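Long-range contacts in Crov588 (Cafeteriavirus, PDB 6NYR), which is of unknown function but folds as a circular leucine-rich repeat protein of giant-virus origin, built from FNIP repeats: residues 273-278 with 292-297; 585-590 with 607-612. One frame throughout, in Å; residues are numbered along the deposited sequence.

Contact 1 (273-278 with 292-297); sequences NSLTHI and VLPNSL
The backbones of N273 and P294 run 4.2 Å apart at their CA atoms, and those of T276 and L297 close to 4.0 Å, so the turn leading into strand 277-279 lies against the equivalent turn one coil later. Both belong to an FNIP repeat of the leucine-rich repeat class, and the pairing exemplifies how such a solenoid stacks its loops as well as its strands. P294 directs its ring toward 273-278: its CB meets N273 CA, its CG sits 3.6 Å from L275 CB, and its CD faces the CD1 end of I278, 3.9 Å away. L297 completes this buried apolar patch. With its CG anti to the backbone N (chi1 -164°), the side chain bends back toward the strand, crosses I278 at about a right angle and brings CD1 to 3.5 Å from I278 CG1. L275 extends the apolar layer into the neighbouring coil, touching L253 and L256.

Toward the exposed side, the amides of N273 and N295 stack with planes 23° apart, while the backbone N of N295 gives a long, weak hydrogen bond to N273 OD1. S274 sends its CB away from 292-297, and its OG bonds to L253 O in the preceding coil. S296, one repeat on from S274, directs its CB at the 273-278 turn; its OG is modelled 2.4 Å from N273 O, too close for the exact geometry to be trusted. That carbonyl also receives a weak bond from the backbone N of S296, at 3.4 Å.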
loop_
_atom_site.group_PDB
_atom_site.type_symbol
_atom_site.label_atom_id
_atom_site.label_comp_id
_atom_site.label_asym_id
_atom_site.label_seq_id
_atom_site.Cartn_x
_atom_site.Cartn_y
_atom_site.Cartn_z
ATOM N N ASN A 273 -23.129 17.179 19.483
ATOM C CA ASN A 273 -23.205 15.808 19.970
ATOM C C ASN A 273 -23.247 14.778 18.851
ATOM O O ASN A 273 -23.094 13.582 19.129
ATOM C CB ASN A 273 -24.439 15.653 20.863
ATOM C CG ASN A 273 -24.233 16.233 22.244
ATOM O OD1 ASN A 273 -23.146 16.124 22.815
ATOM N ND2 ASN A 273 -25.272 16.854 22.792
ATOM N N SER A 274 -23.440 15.205 17.601
ATOM C CA SER A 274 -23.480 14.276 16.480
ATOM C C SER A 274 -22.102 13.765 16.076
ATOM O O SER A 274 -22.016 12.751 15.373
ATOM C CB SER A 274 -24.135 14.957 15.274
ATOM O OG SER A 274 -23.618 16.271 15.097
ATOM N N LEU A 275 -21.031 14.430 16.498
ATOM C CA LEU A 275 -19.700 14.073 16.024
ATOM C C LEU A 275 -19.316 12.665 16.464
ATOM O O LEU A 275 -19.417 12.316 17.644
ATOM C CB LEU A 275 -18.669 15.078 16.541
ATOM C CG LEU A 275 -18.526 16.398 15.785
ATOM C CD1 LEU A 275 -17.654 17.367 16.590
ATOM C CD2 LEU A 275 -17.941 16.184 14.397
ATOM N N THR A 276 -18.864 11.861 15.504
ATOM C CA THR A 276 -18.318 10.540 15.785
ATOM C C THR A 276 -16.800 10.489 15.680
ATOM O O THR A 276 -16.167 9.718 16.410
ATOM C CB THR A 276 -18.919 9.502 14.829
ATOM O OG1 THR A 276 -18.781 9.955 13.475
ATOM C CG2 THR A 276 -20.392 9.276 15.145
ATOM N N HIS A 277 -16.205 11.287 14.795
ATOM C CA HIS A 277 -14.765 11.291 14.578
ATOM C C HIS A 277 -14.199 12.687 14.797
ATOM O O HIS A 277 -14.655 13.653 14.176
ATOM C CB HIS A 277 -14.415 10.818 13.163
ATOM C CG HIS A 277 -14.759 9.387 12.894
ATOM N ND1 HIS A 277 -16.049 8.904 12.957
ATOM C CD2 HIS A 277 -13.978 8.331 12.568
ATOM C CE1 HIS A 277 -16.049 7.614 12.678
ATOM N NE2 HIS A 277 -14.805 7.241 12.438
ATOM N N ILE A 278 -13.204 12.788 15.676
ATOM C CA ILE A 278 -12.460 14.024 15.892
ATOM C C ILE A 278 -10.976 13.736 15.728
ATOM O O ILE A 278 -10.444 12.811 16.350
ATOM C CB ILE A 278 -12.732 14.630 17.284
ATOM C CG1 ILE A 278 -14.182 15.112 17.371
ATOM C CG2 ILE A 278 -11.767 15.772 17.577
ATOM C CD1 ILE A 278 -14.597 15.584 18.742
ATOM N N VAL A 292 -17.394 18.634 27.430
ATOM C CA VAL A 292 -16.976 19.292 26.199
ATOM C C VAL A 292 -17.073 18.353 25.006
ATOM O O VAL A 292 -17.557 18.740 23.943
ATOM C CB VAL A 292 -15.540 19.842 26.361
ATOM C CG1 VAL A 292 -15.092 20.557 25.100
ATOM C CG2 VAL A 292 -15.458 20.758 27.578
ATOM N N LEU A 293 -16.598 17.122 25.159
ATOM C CA LEU A 293 -16.584 16.184 24.049
ATOM C C LEU A 293 -17.994 15.678 23.768
ATOM O O LEU A 293 -18.767 15.436 24.703
ATOM C CB LEU A 293 -15.662 15.012 24.364
ATOM C CG LEU A 293 -14.167 15.322 24.487
ATOM C CD1 LEU A 293 -13.396 14.079 24.887
ATOM C CD2 LEU A 293 -13.652 15.897 23.182
ATOM N N PRO A 294 -18.360 15.506 22.499
ATOM C CA PRO A 294 -19.713 15.030 22.187
ATOM C C PRO A 294 -19.938 13.622 22.719
ATOM O O PRO A 294 -19.002 12.849 22.935
ATOM C CB PRO A 294 -19.779 15.070 20.653
ATOM C CG PRO A 294 -18.378 15.229 20.175
ATOM C CD PRO A 294 -17.539 15.760 21.298
ATOM N N ASN A 295 -21.211 13.295 22.930
ATOM C CA ASN A 295 -21.595 12.012 23.501
ATOM C C ASN A 295 -21.721 10.908 22.459
ATOM O O ASN A 295 -21.913 9.746 22.833
ATOM C CB ASN A 295 -22.913 12.174 24.267
ATOM C CG ASN A 295 -24.019 12.768 23.413
ATOM O OD1 ASN A 295 -23.994 12.669 22.185
ATOM N ND2 ASN A 295 -24.987 13.407 24.062
ATOM N N SER A 296 -21.612 11.236 21.174
ATOM C CA SER A 296 -21.585 10.233 20.120
ATOM C C SER A 296 -20.173 9.810 19.732
ATOM O O SER A 296 -20.019 8.836 18.987
ATOM C CB SER A 296 -22.299 10.763 18.868
ATOM O OG SER A 296 -23.611 11.193 19.171
ATOM N N LEU A 297 -19.152 10.512 20.218
ATOM C CA LEU A 297 -17.785 10.313 19.755
ATOM C C LEU A 297 -17.357 8.860 19.870
ATOM O O LEU A 297 -17.427 8.262 20.948
ATOM C CB LEU A 297 -16.842 11.207 20.561
ATOM C CG LEU A 297 -15.442 11.436 20.005
ATOM C CD1 LEU A 297 -15.502 12.186 18.687
ATOM C CD2 LEU A 297 -14.600 12.205 21.023
#

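Contact 2 (585-590 with 607-612); sequences HLTFGT and YLTFGL
H585 and Y607 lie side by side at the start of two parallel strands, their rings pointing the same way but slid so far apart that they barely overlap. The planes are 20° apart and the centroids 4.8 Å. H585 CD2 comes closest, 3.6 Å from Y607 CB, and H585 NE2 stands over one face of the tyrosine ring near its rim. H563 stacks on H585 and H629 on Y607, so the aromatic row continues beyond the pair on both sides.

T587 and T609 follow on that face, and here the packing is loose. Each OG1 is anti to its own carbonyl carbon, and the two hydroxyl oxygens, 4.1 Å apart, share one water through weak hydrogen bonds.

Beneath these residues run the backbone bonds that make the contact a rung of the leucine-rich repeat solenoid: L586 N to Y607 O, T609 N to L586 O at 2.9 Å, and F588 N to T609 O at 2.8 Å, the last nearly straight at 170°. The strands are parallel to within 2°, in exact register.

The opposite face is buried and close-fitting. L586 and L608 both hold CG anti to the backbone N, which lays them alongside one another with CD2 of L586 3.8 Å from CD1 of L608. Beyond the strands, F588 and F610 form a second slid pair, in which CD2 of F588 meets CD1 of F610. Each ring also stacks on a phenylalanine of its own coil, F592 and F614. Past the phenylalanines, one CA hydrogen of G611 points at G589 O, and L612 CB rests 3.7 Å from T590 O.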
loop_
_atom_site.group_PDB
_atom_site.type_symbol
_atom_site.label_atom_id
_atom_site.label_comp_id
_atom_site.label_asym_id
_atom_site.label_seq_id
_atom_site.Cartn_x
_atom_site.Cartn_y
_atom_site.Cartn_z
ATOM N N HIS A 585 8.311 -24.896 -11.235
ATOM C CA HIS A 585 8.932 -23.576 -11.274
ATOM C C HIS A 585 10.384 -23.683 -10.833
ATOM O O HIS A 585 10.664 -24.123 -9.713
ATOM C CB HIS A 585 8.185 -22.589 -10.366
ATOM C CG HIS A 585 6.782 -22.313 -10.800
ATOM N ND1 HIS A 585 5.800 -23.281 -10.813
ATOM C CD2 HIS A 585 6.198 -21.177 -11.248
ATOM C CE1 HIS A 585 4.671 -22.750 -11.250
ATOM N NE2 HIS A 585 4.886 -21.475 -11.521
ATOM N N LEU A 586 11.305 -23.279 -11.708
ATOM C CA LEU A 586 12.731 -23.309 -11.413
ATOM C C LEU A 586 13.354 -21.961 -11.738
ATOM O O LEU A 586 13.182 -21.444 -12.847
ATOM C CB LEU A 586 13.428 -24.417 -12.205
ATOM C CG LEU A 586 14.945 -24.547 -12.068
ATOM C CD1 LEU A 586 15.343 -24.845 -10.642
ATOM C CD2 LEU A 586 15.443 -25.644 -13.017
ATOM N N THR A 587 14.086 -21.401 -10.775
ATOM C CA THR A 587 14.766 -20.123 -10.955
ATOM C C THR A 587 16.219 -20.263 -10.521
ATOM O O THR A 587 16.494 -20.590 -9.362
ATOM C CB THR A 587 14.085 -19.002 -10.155
ATOM O OG1 THR A 587 12.769 -18.770 -10.672
ATOM C CG2 THR A 587 14.904 -17.711 -10.218
ATOM N N PHE A 588 17.141 -19.984 -11.438
ATOM C CA PHE A 588 18.558 -19.931 -11.112
ATOM C C PHE A 588 18.956 -18.521 -10.695
ATOM O O PHE A 588 18.375 -17.530 -11.146
ATOM C CB PHE A 588 19.417 -20.363 -12.304
ATOM C CG PHE A 588 19.281 -21.814 -12.656
ATOM C CD1 PHE A 588 19.914 -22.788 -11.902
ATOM C CD2 PHE A 588 18.528 -22.205 -13.751
ATOM C CE1 PHE A 588 19.789 -24.125 -12.223
ATOM C CE2 PHE A 588 18.403 -23.539 -14.081
ATOM C CZ PHE A 588 19.034 -24.500 -13.317
ATOM N N GLY A 589 19.976 -18.442 -9.842
ATOM C CA GLY A 589 20.467 -17.171 -9.363
ATOM C C GLY A 589 21.456 -16.524 -10.313
ATOM O O GLY A 589 21.746 -17.017 -11.403
ATOM N N THR A 590 22.011 -15.398 -9.857
ATOM C CA THR A 590 22.787 -14.529 -10.735
ATOM C C THR A 590 23.934 -15.268 -11.422
ATOM O O THR A 590 24.174 -15.075 -12.621
ATOM C CB THR A 590 23.325 -13.332 -9.941
ATOM O OG1 THR A 590 24.132 -13.800 -8.853
ATOM C CG2 THR A 590 22.188 -12.480 -9.394
ATOM N N TYR A 607 7.711 -23.133 -15.755
ATOM C CA TYR A 607 8.366 -21.837 -15.617
ATOM C C TYR A 607 9.852 -22.060 -15.385
ATOM O O TYR A 607 10.241 -22.736 -14.426
ATOM C CB TYR A 607 7.735 -21.041 -14.470
ATOM C CG TYR A 607 6.462 -20.330 -14.874
ATOM C CD1 TYR A 607 5.367 -21.041 -15.347
ATOM C CD2 TYR A 607 6.350 -18.951 -14.772
ATOM C CE1 TYR A 607 4.204 -20.397 -15.726
ATOM C CE2 TYR A 607 5.189 -18.298 -15.142
ATOM C CZ TYR A 607 4.119 -19.026 -15.614
ATOM O OH TYR A 607 2.961 -18.377 -15.981
ATOM N N LEU A 608 10.676 -21.512 -16.272
ATOM C CA LEU A 608 12.123 -21.629 -16.183
ATOM C C LEU A 608 12.742 -20.246 -16.292
ATOM O O LEU A 608 12.470 -19.514 -17.251
ATOM C CB LEU A 608 12.665 -22.535 -17.289
ATOM C CG LEU A 608 14.163 -22.825 -17.261
ATOM C CD1 LEU A 608 14.545 -23.399 -15.907
ATOM C CD2 LEU A 608 14.525 -23.781 -18.383
ATOM N N THR A 609 13.557 -19.883 -15.308
ATOM C CA THR A 609 14.230 -18.591 -15.305
ATOM C C THR A 609 15.716 -18.797 -15.053
ATOM O O THR A 609 16.107 -19.285 -13.988
ATOM C CB THR A 609 13.630 -17.654 -14.249
ATOM O OG1 THR A 609 12.237 -17.452 -14.520
ATOM C CG2 THR A 609 14.342 -16.306 -14.258
ATOM N N PHE A 610 16.535 -18.423 -16.032
ATOM C CA PHE A 610 17.978 -18.356 -15.867
ATOM C C PHE A 610 18.365 -16.980 -15.333
ATOM O O PHE A 610 17.650 -15.993 -15.528
ATOM C CB PHE A 610 18.685 -18.631 -17.194
ATOM C CG PHE A 610 18.425 -20.005 -17.736
ATOM C CD1 PHE A 610 19.168 -21.090 -17.302
ATOM C CD2 PHE A 610 17.429 -20.214 -18.677
ATOM C CE1 PHE A 610 18.927 -22.358 -17.799
ATOM C CE2 PHE A 610 17.183 -21.481 -19.175
ATOM C CZ PHE A 610 17.931 -22.551 -18.734
ATOM N N GLY A 611 19.498 -16.927 -14.645
ATOM C CA GLY A 611 19.970 -15.713 -14.014
ATOM C C GLY A 611 20.865 -14.872 -14.902
ATOM O O GLY A 611 20.955 -15.071 -16.115
ATOM N N LEU A 612 21.570 -13.932 -14.266
ATOM C CA LEU A 612 22.267 -12.880 -15.002
ATOM C C LEU A 612 23.346 -13.453 -15.912
ATOM O O LEU A 612 23.449 -13.071 -17.083
ATOM C CB LEU A 612 22.870 -11.874 -14.017
ATOM C CG LEU A 612 23.517 -10.609 -14.576
ATOM C CD1 LEU A 612 23.494 -9.491 -13.524
ATOM C CD2 LEU A 612 24.949 -10.842 -15.035
HETATM O O HOH W 1 10.284 -19.597 -12.695
#

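How the contacts relate
Contacts 1 and 2 illustrate one principle, the stacking of successive coils, at two levels of the coil, in repeats far apart on the ring. Contact 2 joins two neighbouring strands through regular backbone bonds and matched side chains, like beside like. Contact 1 instead joins the turns that lead into strands, so its apolar partners are unlike residues, proline against leucine and isoleucine, although two asparagines stack, and its cross-segment hydrogen bonds follow no ladder. Each has a buried apolar side and a more exposed polar one: asparagine amides in 273-278 with 292-297, the threonines with the H585 and Y607 rings in 585-590 with 607-612. Their centres are 58 Å apart, on opposite sides of the ring's centre, with no touch between them.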